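Local coordinates for CCHC-type domain-containing protein (Trypanosoma brucei brucei, PDB 7C45) that probably acts as a 3'-5' RNA exonuclease of the RNase D type that trims guide RNA, here bound to an oligo(U) RNA, at residues K52-S64 with P68-P80. Residues are numbered along the deposited sequence; the frame is centred on the assembly and turned at random.
With nucleotides of chain B.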
loop_
_atom_site.group_PDB
_atom_site.type_symbol
_atom_site.label_atom_id
_atom_site.label_comp_id
_atom_site.label_asym_id
_atom_site.label_seq_id
_atom_site.Cartn_x
_atom_site.Cartn_y
_atom_site.Cartn_z
ATOM N N LYS A 52 -0.848 -16.226 10.022
ATOM C CA LYS A 52 -0.416 -14.971 9.416
ATOM C C LYS A 52 -0.544 -14.976 7.894
ATOM O O LYS A 52 -0.790 -13.914 7.292
ATOM C CB LYS A 52 1.031 -14.683 9.814
ATOM C CG LYS A 52 1.228 -13.385 10.566
ATOM C CD LYS A 52 2.668 -13.228 11.025
ATOM C CE LYS A 52 2.883 -11.881 11.671
ATOM N NZ LYS A 52 2.562 -10.794 10.703
ATOM N N GLN A 53 -0.362 -16.134 7.257
ATOM C CA GLN A 53 -0.467 -16.222 5.803
ATOM C C GLN A 53 -1.875 -15.839 5.338
ATOM O O GLN A 53 -2.873 -16.148 5.991
ATOM C CB GLN A 53 -0.148 -17.644 5.324
ATOM C CG GLN A 53 1.306 -18.099 5.448
ATOM C CD GLN A 53 1.814 -18.171 6.886
ATOM O OE1 GLN A 53 1.067 -18.492 7.815
ATOM N NE2 GLN A 53 3.093 -17.847 7.075
ATOM N N LEU A 54 -1.957 -15.191 4.174
ATOM C CA LEU A 54 -3.262 -14.958 3.573
ATOM C C LEU A 54 -3.936 -16.294 3.303
ATOM O O LEU A 54 -3.277 -17.285 2.995
ATOM C CB LEU A 54 -3.142 -14.190 2.259
ATOM C CG LEU A 54 -2.693 -12.724 2.346
ATOM C CD1 LEU A 54 -2.871 -12.094 1.005
ATOM C CD2 LEU A 54 -3.449 -11.941 3.398
ATOM N N GLY A 55 -5.258 -16.308 3.405
ATOM C CA GLY A 55 -6.030 -17.448 2.952
ATOM C C GLY A 55 -6.036 -17.569 1.427
ATOM O O GLY A 55 -5.275 -16.923 0.712
ATOM N N ARG A 56 -6.910 -18.442 0.940
ATOM C CA ARG A 56 -6.973 -18.727 -0.493
ATOM C C ARG A 56 -7.217 -17.439 -1.267
ATOM O O ARG A 56 -8.108 -16.671 -0.927
ATOM C CB ARG A 56 -8.097 -19.716 -0.764
ATOM C CG ARG A 56 -8.198 -20.175 -2.194
ATOM C CD ARG A 56 -9.279 -21.251 -2.255
ATOM N NE ARG A 56 -9.522 -21.753 -3.594
ATOM C CZ ARG A 56 -10.349 -22.750 -3.860
ATOM N NH1 ARG A 56 -11.000 -23.358 -2.865
ATOM N NH2 ARG A 56 -10.515 -23.148 -5.113
ATOM N N ILE A 57 -6.396 -17.180 -2.282
ATOM C CA ILE A 57 -6.572 -15.955 -3.057
ATOM C C ILE A 57 -7.944 -15.953 -3.713
ATOM O O ILE A 57 -8.346 -16.932 -4.349
ATOM C CB ILE A 57 -5.473 -15.813 -4.113
ATOM C CG1 ILE A 57 -4.136 -15.468 -3.451
ATOM C CG2 ILE A 57 -5.869 -14.749 -5.107
ATOM C CD1 ILE A 57 -2.980 -15.502 -4.400
ATOM N N SER A 58 -8.669 -14.847 -3.552
ATOM C CA SER A 58 -9.969 -14.668 -4.188
ATOM C C SER A 58 -9.865 -13.706 -5.369
ATOM O O SER A 58 -10.199 -14.058 -6.503
ATOM C CB SER A 58 -10.982 -14.154 -3.165
ATOM O OG SER A 58 -12.253 -13.948 -3.748
ATOM N N LEU A 59 -9.391 -12.497 -5.103
ATOM C CA LEU A 59 -9.185 -11.454 -6.101
ATOM C C LEU A 59 -7.728 -11.007 -6.108
ATOM O O LEU A 59 -7.083 -10.964 -5.060
ATOM C CB LEU A 59 -10.070 -10.232 -5.808
ATOM C CG LEU A 59 -11.584 -10.437 -5.765
ATOM C CD1 LEU A 59 -12.311 -9.154 -5.346
ATOM C CD2 LEU A 59 -12.093 -10.965 -7.137
ATOM N N VAL A 60 -7.202 -10.695 -7.294
ATOM C CA VAL A 60 -6.015 -9.857 -7.434
ATOM C C VAL A 60 -6.453 -8.595 -8.162
ATOM O O VAL A 60 -7.131 -8.684 -9.187
ATOM C CB VAL A 60 -4.885 -10.567 -8.196
ATOM C CG1 VAL A 60 -3.721 -9.591 -8.459
ATOM C CG2 VAL A 60 -4.434 -11.809 -7.427
ATOM N N GLN A 61 -6.147 -7.431 -7.590
ATOM C CA GLN A 61 -6.615 -6.162 -8.135
ATOM C C GLN A 61 -5.446 -5.399 -8.746
ATOM O O GLN A 61 -4.333 -5.455 -8.235
ATOM C CB GLN A 61 -7.300 -5.329 -7.054
ATOM C CG GLN A 61 -8.426 -6.102 -6.366
ATOM C CD GLN A 61 -7.968 -6.776 -5.094
ATOM O OE1 GLN A 61 -7.476 -7.907 -5.109
ATOM N NE2 GLN A 61 -8.107 -6.080 -3.986
ATOM N N ALA A 62 -5.694 -4.724 -9.872
ATOM C CA ALA A 62 -4.617 -4.034 -10.572
ATOM C C ALA A 62 -5.123 -2.719 -11.139
ATOM O O ALA A 62 -6.224 -2.648 -11.693
ATOM C CB ALA A 62 -4.035 -4.863 -11.711
ATOM N N CYS A 63 -4.295 -1.696 -11.035
ATOM C CA CYS A 63 -4.628 -0.401 -11.619
ATOM C C CYS A 63 -3.330 0.197 -12.126
ATOM O O CYS A 63 -2.404 0.382 -11.332
ATOM C CB CYS A 63 -5.290 0.495 -10.584
ATOM S SG CYS A 63 -5.896 2.069 -11.265
ATOM N N SER A 64 -3.251 0.461 -13.433
ATOM C CA SER A 64 -2.006 0.873 -14.064
ATOM C C SER A 64 -2.155 2.239 -14.722
ATOM O O SER A 64 -3.249 2.779 -14.859
ATOM C CB SER A 64 -1.547 -0.152 -15.105
ATOM O OG SER A 64 -2.030 0.185 -16.397
ATOM N N PRO A 68 -7.617 3.872 -17.591
ATOM C CA PRO A 68 -8.348 4.400 -16.420
ATOM C C PRO A 68 -9.395 3.427 -15.907
ATOM O O PRO A 68 -10.602 3.703 -15.923
ATOM C CB PRO A 68 -8.992 5.674 -16.993
ATOM C CG PRO A 68 -9.255 5.314 -18.404
ATOM C CD PRO A 68 -8.064 4.519 -18.838
ATOM N N VAL A 69 -8.931 2.270 -15.427
ATOM C CA VAL A 69 -9.815 1.211 -14.962
ATOM C C VAL A 69 -9.109 0.474 -13.831
ATOM O O VAL A 69 -7.881 0.436 -13.772
ATOM C CB VAL A 69 -10.186 0.220 -16.102
ATOM C CG1 VAL A 69 -9.016 -0.661 -16.453
ATOM C CG2 VAL A 69 -11.389 -0.639 -15.734
ATOM N N VAL A 70 -9.891 -0.144 -12.956
ATOM C CA VAL A 70 -9.371 -1.075 -11.954
ATOM C C VAL A 70 -9.775 -2.480 -12.383
ATOM O O VAL A 70 -10.969 -2.769 -12.511
ATOM C CB VAL A 70 -9.913 -0.754 -10.551
ATOM C CG1 VAL A 70 -9.490 -1.833 -9.537
ATOM C CG2 VAL A 70 -9.462 0.635 -10.123
ATOM N N PHE A 71 -8.796 -3.332 -12.656
ATOM C CA PHE A 71 -9.119 -4.714 -13.009
ATOM C C PHE A 71 -9.278 -5.506 -11.722
ATOM O O PHE A 71 -8.402 -5.452 -10.860
ATOM C CB PHE A 71 -8.030 -5.342 -13.872
ATOM C CG PHE A 71 -7.914 -4.750 -15.268
ATOM C CD1 PHE A 71 -8.975 -4.814 -16.150
ATOM C CD2 PHE A 71 -6.705 -4.188 -15.694
ATOM C CE1 PHE A 71 -8.856 -4.302 -17.430
ATOM C CE2 PHE A 71 -6.572 -3.661 -16.968
ATOM C CZ PHE A 71 -7.639 -3.727 -17.842
ATOM N N LEU A 72 -10.383 -6.230 -11.587
ATOM C CA LEU A 72 -10.566 -7.142 -10.464
ATOM C C LEU A 72 -10.440 -8.552 -11.024
ATOM O O LEU A 72 -11.382 -9.073 -11.625
ATOM C CB LEU A 72 -11.907 -6.937 -9.777
ATOM C CG LEU A 72 -12.174 -5.518 -9.276
ATOM C CD1 LEU A 72 -13.583 -5.434 -8.751
ATOM C CD2 LEU A 72 -11.160 -5.163 -8.187
ATOM N N PHE A 73 -9.280 -9.158 -10.842
ATOM C CA PHE A 73 -9.053 -10.488 -11.383
ATOM C C PHE A 73 -9.706 -11.499 -10.459
ATOM O O PHE A 73 -9.307 -11.629 -9.303
ATOM C CB PHE A 73 -7.566 -10.780 -11.518
ATOM C CG PHE A 73 -6.895 -9.993 -12.599
ATOM C CD1 PHE A 73 -7.004 -10.393 -13.921
ATOM C CD2 PHE A 73 -6.157 -8.862 -12.299
ATOM C CE1 PHE A 73 -6.388 -9.681 -14.925
ATOM C CE2 PHE A 73 -5.518 -8.145 -13.306
ATOM C CZ PHE A 73 -5.629 -8.564 -14.617
ATOM N N ASP A 74 -10.715 -12.209 -10.966
ATOM C CA ASP A 74 -11.385 -13.232 -10.167
ATOM C C ASP A 74 -10.574 -14.521 -10.302
ATOM O O ASP A 74 -10.852 -15.397 -11.126
ATOM C CB ASP A 74 -12.833 -13.395 -10.607
ATOM C CG ASP A 74 -13.602 -14.361 -9.728
ATOM O OD1 ASP A 74 -12.972 -15.078 -8.941
ATOM O OD2 ASP A 74 -14.837 -14.417 -9.840
ATOM N N VAL A 75 -9.521 -14.617 -9.483
ATOM C CA VAL A 75 -8.650 -15.793 -9.523
ATOM C C VAL A 75 -9.418 -17.049 -9.097
ATOM O O VAL A 75 -9.185 -18.137 -9.630
ATOM C CB VAL A 75 -7.399 -15.524 -8.646
ATOM C CG1 VAL A 75 -6.499 -16.765 -8.546
ATOM C CG2 VAL A 75 -6.604 -14.364 -9.209
ATOM N N LEU A 76 -10.340 -16.927 -8.145
ATOM C CA LEU A 76 -11.119 -18.095 -7.717
ATOM C C LEU A 76 -11.887 -18.686 -8.893
ATOM O O LEU A 76 -11.875 -19.903 -9.109
ATOM C CB LEU A 76 -12.076 -17.710 -6.588
ATOM C CG LEU A 76 -12.937 -18.797 -5.955
ATOM C CD1 LEU A 76 -12.041 -19.801 -5.245
ATOM C CD2 LEU A 76 -14.002 -18.189 -5.029
ATOM N N THR A 77 -12.478 -17.819 -9.724
ATOM C CA THR A 77 -13.258 -18.318 -10.850
ATOM C C THR A 77 -12.355 -18.743 -12.009
ATOM O O THR A 77 -12.540 -19.813 -12.578
ATOM C CB THR A 77 -14.261 -17.254 -11.294
ATOM O OG1 THR A 77 -15.208 -17.015 -10.240
ATOM C CG2 THR A 77 -15.000 -17.729 -12.529
ATOM N N LEU A 78 -11.367 -17.912 -12.369
ATOM C CA LEU A 78 -10.460 -18.241 -13.467
ATOM C C LEU A 78 -9.662 -19.516 -13.198
ATOM O O LEU A 78 -9.340 -20.259 -14.133
ATOM C CB LEU A 78 -9.490 -17.086 -13.693
ATOM C CG LEU A 78 -10.086 -15.780 -14.211
ATOM C CD1 LEU A 78 -9.032 -14.675 -14.121
ATOM C CD2 LEU A 78 -10.573 -15.951 -15.653
ATOM N N THR A 79 -9.295 -19.739 -11.935
ATOM C CA THR A 79 -8.304 -20.633 -11.334
ATOM C C THR A 79 -6.928 -20.011 -11.441
ATOM O O THR A 79 -6.616 -19.355 -12.444
ATOM C CB THR A 79 -8.235 -22.046 -11.939
ATOM O OG1 THR A 79 -7.703 -22.001 -13.270
ATOM C CG2 THR A 79 -9.595 -22.734 -11.886
ATOM N N PRO A 80 -6.087 -20.209 -10.421
ATOM C CA PRO A 80 -4.690 -19.789 -10.519
ATOM C C PRO A 80 -4.001 -20.218 -11.810
ATOM O O PRO A 80 -3.290 -19.413 -12.417
ATOM C CB PRO A 80 -4.080 -20.443 -9.271
ATOM C CG PRO A 80 -5.180 -20.355 -8.259
ATOM C CD PRO A 80 -6.442 -20.616 -9.045
ATOM P P U B 10 -5.700 -5.400 2.746
ATOM O OP1 U B 10 -6.003 -5.156 1.323
ATOM O OP2 U B 10 -6.265 -4.512 3.806
ATOM O "O5'" U B 10 -6.101 -6.901 3.116
ATOM C "C5'" U B 10 -5.900 -7.943 2.174
ATOM C "C4'" U B 10 -6.307 -9.282 2.730
ATOM O "O4'" U B 10 -5.711 -9.450 4.031
ATOM C "C3'" U B 10 -7.792 -9.477 2.981
ATOM O "O3'" U B 10 -8.493 -9.851 1.816
ATOM C "C2'" U B 10 -7.811 -10.563 4.044
ATOM O "O2'" U B 10 -7.618 -11.832 3.434
ATOM C "C1'" U B 10 -6.563 -10.215 4.853
ATOM N N1 U B 10 -6.873 -9.429 6.061
ATOM C C2 U B 10 -7.316 -10.154 7.144
ATOM O O2 U B 10 -7.457 -11.367 7.095
ATOM N N3 U B 10 -7.587 -9.400 8.259
ATOM C C4 U B 10 -7.447 -8.032 8.382
ATOM O O4 U B 10 -7.733 -7.502 9.451
ATOM C C5 U B 10 -6.970 -7.355 7.214
ATOM C C6 U B 10 -6.701 -8.063 6.114
HETATM O O HOH W 1 -5.518 0.246 -15.250
#
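Val60 CG2 meets Val75 CG2 at 3.8 Å, while Ile57 CG2 packs obliquely on Val75 CB. On this face Phe73 turns the edge of its ring to the partner strand: CE2 lies 3.9 Å from Ala62 CB, and CD2 sits beside Val60 O. With CG anti to the carbonyl carbon (chi1 -70°), the ring keeps both of these neighbours in its plane, and Phe83 forms an edge-to-face pair with it. On the opposite face of the sheet, Leu72 CD2 presses on Gln61 CG at 3.4 Å. Gln61 bends at chi2 (95°), and its NE2 is gripped by Glu43 OE2 and Ala188 O, close to the calcium bound by Asp41, Glu43 and Asp191. Between the faces, Val60 pairs with Phe73 and Ala62 with Phe71, each through two backbone bonds; Phe73 N to Val60 O measures 2.8 Å. At the polar end, Asp74, the N-cap of helix 75-78, accepts hydrogen bonds from Thr77 N through OD1 (2.9 Å) and Thr77 OG1 through OD2, both from above the carboxylate plane; Arg178 adds a salt bridge to OD2. Leu76 CD1 lies over one face of the Arg56 guanidinium, toward its rim. Strands 57-64 and 70-74 thus form an antiparallel beta hairpin in the mixed sheet of an RNase H-like exonuclease domain, with Gln61 as second shell to its metal site.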